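Local coordinates for protein methylthioribose-1-phosphate isomerase (Saccharomyces cerevisiae, PDB 1W2W) that catalyses the interconversion of methylthioribose-1-phosphate and methylthioribulose-1-phosphate in the methionine salvage pathway, at residues H36-G41 with L62-E67. Numbering follows the deposited sequence.
Sequences HTIDDG and LSVLTE
Glu67 reaches across to the start of helix 38-46 and takes the backbone N-H of Ile38 in a nearly straight hydrogen bond, Ile38 N to Glu67 OE2 2.7 Å (173° at the hydrogen). The N-H comes in on the side of OE2 turned away from OE1, tilted 27° from the plane of the carboxylate. With CG anti to the backbone N (chi1 177°) and the chain extended beyond it, the carboxylate gets this far; its other oxygen, OE1, bonds to Tyr83 and forms a salt bridge with Arg98, which also pairs with Asp39. Shortened to alanine, this residue would probably leave the Ile38 N-H without its acceptor and deprive Arg98 of an acidic partner.

Within 36-41, Thr37 and Asp40 make a capping box. Asp40 OD2 accepts from Thr37 N at 3.2 Å, from above the carboxylate plane, and its anti lone pair takes His36 N at 2.8 Å; Thr37 OG1 returns weak bonds to the N-H groups of Asp39 and Asp40.

Beside the Ile38-Glu67 bond the contact is van der Waals packing. The Ile38 side chain runs roughly perpendicular to the Glu67 chain, CD1 lying 3.8 Å from Glu67 CD and continuing to Val64 CG2 at 4.1 Å. Ser63 packs closely against the backbone of 36-41: its CB is 3.4 Å from Thr37 O, and its OG, bonded to Gly60 O, sits 3.7 Å from Gly41 CA, where a side chain would collide with it.

The whole is a capped helix N-terminus, its first turn packed against the middle of helix 53-73 in the N-terminal part of this isomerase.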
ATOM      1  N   HIS A  36      26.418 -20.611   9.381  1.00 16.09           N
ATOM      2  CA  HIS A  36      27.701 -21.299   9.541  1.00 16.53           C
ATOM      3  C   HIS A  36      28.810 -20.669   8.707  1.00 16.13           C
ATOM      4  O   HIS A  36      29.979 -20.661   9.111  1.00 16.35           O
ATOM      5  CB  HIS A  36      27.548 -22.791   9.209  1.00 16.94           C
ATOM      6  CG  HIS A  36      26.607 -23.512  10.127  1.00 18.96           C
ATOM      7  ND1 HIS A  36      26.865 -23.684  11.468  1.00 20.21           N
ATOM      8  CD2 HIS A  36      25.408 -24.098   9.896  1.00 20.02           C
ATOM      9  CE1 HIS A  36      25.865 -24.345  12.027  1.00 22.34           C
ATOM     10  NE2 HIS A  36      24.968 -24.605  11.095  1.00 20.40           N
ATOM     11  N   THR A  37      28.452 -20.153   7.538  1.00 16.07           N
ATOM     12  CA  THR A  37      29.447 -19.637   6.608  1.00 16.08           C
ATOM     13  C   THR A  37      29.010 -18.332   5.982  1.00 16.04           C
ATOM     14  O   THR A  37      27.869 -17.881   6.178  1.00 16.49           O
ATOM     15  CB  THR A  37      29.684 -20.631   5.467  1.00 16.81           C
ATOM     16  OG1 THR A  37      28.532 -20.632   4.604  1.00 18.04           O
ATOM     17  CG2 THR A  37      29.772 -22.054   6.013  1.00 15.32           C
ATOM     18  N   ILE A  38      29.918 -17.745   5.211  1.00 14.59           N
ATOM     19  CA  ILE A  38      29.605 -16.504   4.515  1.00 15.52           C
ATOM     20  C   ILE A  38      28.520 -16.743   3.471  1.00 15.05           C
ATOM     21  O   ILE A  38      27.742 -15.838   3.149  1.00 15.48           O
ATOM     22  CB  ILE A  38      30.882 -15.875   3.934  1.00 14.23           C
ATOM     23  CG1 ILE A  38      31.742 -15.362   5.100  1.00 14.88           C
ATOM     24  CG2 ILE A  38      30.544 -14.698   3.017  1.00 15.15           C
ATOM     25  CD1 ILE A  38      33.158 -14.941   4.710  1.00 15.50           C
ATOM     26  N   ASP A  39      28.431 -17.967   2.955  1.00 16.15           N
ATOM     27  CA  ASP A  39      27.350 -18.250   2.012  1.00 15.07           C
ATOM     28  C   ASP A  39      25.998 -18.122   2.693  1.00 16.00           C
ATOM     29  O   ASP A  39      25.035 -17.704   2.055  1.00 14.87           O
ATOM     30  CB  ASP A  39      27.459 -19.643   1.381  1.00 17.41           C
ATOM     31  CG  ASP A  39      28.707 -19.806   0.561  1.00 19.30           C
ATOM     32  OD1 ASP A  39      28.830 -19.112  -0.472  1.00 22.99           O
ATOM     33  OD2 ASP A  39      29.616 -20.590   0.884  1.00 23.07           O
ATOM     34  N   ASP A  40      25.926 -18.492   3.973  1.00 14.17           N
ATOM     35  CA  ASP A  40      24.670 -18.413   4.718  1.00 15.19           C
ATOM     36  C   ASP A  40      24.310 -16.950   4.966  1.00 14.63           C
ATOM     37  O   ASP A  40      23.159 -16.553   4.808  1.00 13.84           O
ATOM     38  CB  ASP A  40      24.785 -19.132   6.058  1.00 14.91           C
ATOM     39  CG  ASP A  40      24.994 -20.629   5.902  1.00 18.48           C
ATOM     40  OD1 ASP A  40      24.566 -21.199   4.867  1.00 17.92           O
ATOM     41  OD2 ASP A  40      25.579 -21.308   6.773  1.00 18.34           O
ATOM     42  N   GLY A  41      25.309 -16.169   5.360  1.00 14.17           N
ATOM     43  CA  GLY A  41      25.143 -14.741   5.554  1.00 14.32           C
ATOM     44  C   GLY A  41      24.642 -14.088   4.281  1.00 15.42           C
ATOM     45  O   GLY A  41      23.668 -13.334   4.299  1.00 14.39           O
ATOM     46  N   LEU A  62      28.816 -11.535  11.586  1.00 11.97           N
ATOM     47  CA  LEU A  62      28.789 -12.799  12.306  1.00 12.86           C
ATOM     48  C   LEU A  62      29.093 -13.986  11.396  1.00 12.45           C
ATOM     49  O   LEU A  62      29.763 -14.935  11.824  1.00 12.34           O
ATOM     50  CB  LEU A  62      27.453 -13.010  13.030  1.00 12.34           C
ATOM     51  CG  LEU A  62      27.263 -12.171  14.291  1.00 11.93           C
ATOM     52  CD1 LEU A  62      25.814 -12.271  14.749  1.00 14.38           C
ATOM     53  CD2 LEU A  62      28.187 -12.629  15.405  1.00 14.23           C
ATOM     54  N   SER A  63      28.622 -13.939  10.152  1.00 12.67           N
ATOM     55  CA  SER A  63      28.832 -15.059   9.234  1.00 13.49           C
ATOM     56  C   SER A  63      30.310 -15.225   8.862  1.00 13.87           C
ATOM     57  O   SER A  63      30.750 -16.336   8.552  1.00 14.79           O
ATOM     58  CB  SER A  63      27.946 -14.956   7.983  1.00 13.22           C
ATOM     59  OG  SER A  63      28.476 -14.040   7.036  1.00 13.94           O
ATOM     60  N   VAL A  64      31.066 -14.131   8.892  1.00 13.82           N
ATOM     61  CA  VAL A  64      32.516 -14.207   8.695  1.00 13.56           C
ATOM     62  C   VAL A  64      33.151 -14.928   9.888  1.00 13.97           C
ATOM     63  O   VAL A  64      34.024 -15.801   9.734  1.00 13.76           O
ATOM     64  CB  VAL A  64      33.133 -12.800   8.538  1.00 12.58           C
ATOM     65  CG1 VAL A  64      34.626 -12.906   8.222  1.00 13.70           C
ATOM     66  CG2 VAL A  64      32.446 -12.013   7.431  1.00 12.41           C
ATOM     67  N   LEU A  65      32.711 -14.577  11.091  1.00 13.99           N
ATOM     68  CA  LEU A  65      33.237 -15.228  12.285  1.00 13.32           C
ATOM     69  C   LEU A  65      32.886 -16.717  12.329  1.00 13.66           C
ATOM     70  O   LEU A  65      33.750 -17.547  12.615  1.00 14.04           O
ATOM     71  CB  LEU A  65      32.788 -14.515  13.569  1.00 13.05           C
ATOM     72  CG  LEU A  65      33.222 -15.174  14.892  1.00 12.16           C
ATOM     73  CD1 LEU A  65      34.753 -15.197  15.023  1.00 13.83           C
ATOM     74  CD2 LEU A  65      32.605 -14.448  16.081  1.00 12.74           C
ATOM     75  N   THR A  66      31.640 -17.084  12.052  1.00 12.85           N
ATOM     76  CA  THR A  66      31.318 -18.513  12.038  1.00 14.00           C
ATOM     77  C   THR A  66      32.136 -19.248  10.977  1.00 14.66           C
ATOM     78  O   THR A  66      32.537 -20.396  11.193  1.00 15.82           O
ATOM     79  CB  THR A  66      29.807 -18.795  11.843  1.00 13.63           C
ATOM     80  OG1 THR A  66      29.323 -18.120  10.679  1.00 13.96           O
ATOM     81  CG2 THR A  66      28.979 -18.217  12.973  1.00 15.13           C
ATOM     82  N   GLU A  67      32.384 -18.595   9.842  1.00 13.71           N
ATOM     83  CA  GLU A  67      33.179 -19.215   8.784  1.00 15.37           C
ATOM     84  C   GLU A  67      34.613 -19.475   9.238  1.00 16.44           C
ATOM     85  O   GLU A  67      35.145 -20.575   9.040  1.00 16.57           O
ATOM     86  CB  GLU A  67      33.172 -18.403   7.485  1.00 15.19           C
ATOM     87  CG  GLU A  67      34.073 -19.027   6.426  1.00 14.88           C
ATOM     88  CD  GLU A  67      33.626 -18.717   5.017  1.00 16.19           C
ATOM     89  OE1 GLU A  67      34.496 -18.451   4.163  1.00 16.44           O
ATOM     90  OE2 GLU A  67      32.404 -18.741   4.759  1.00 16.67           O
TER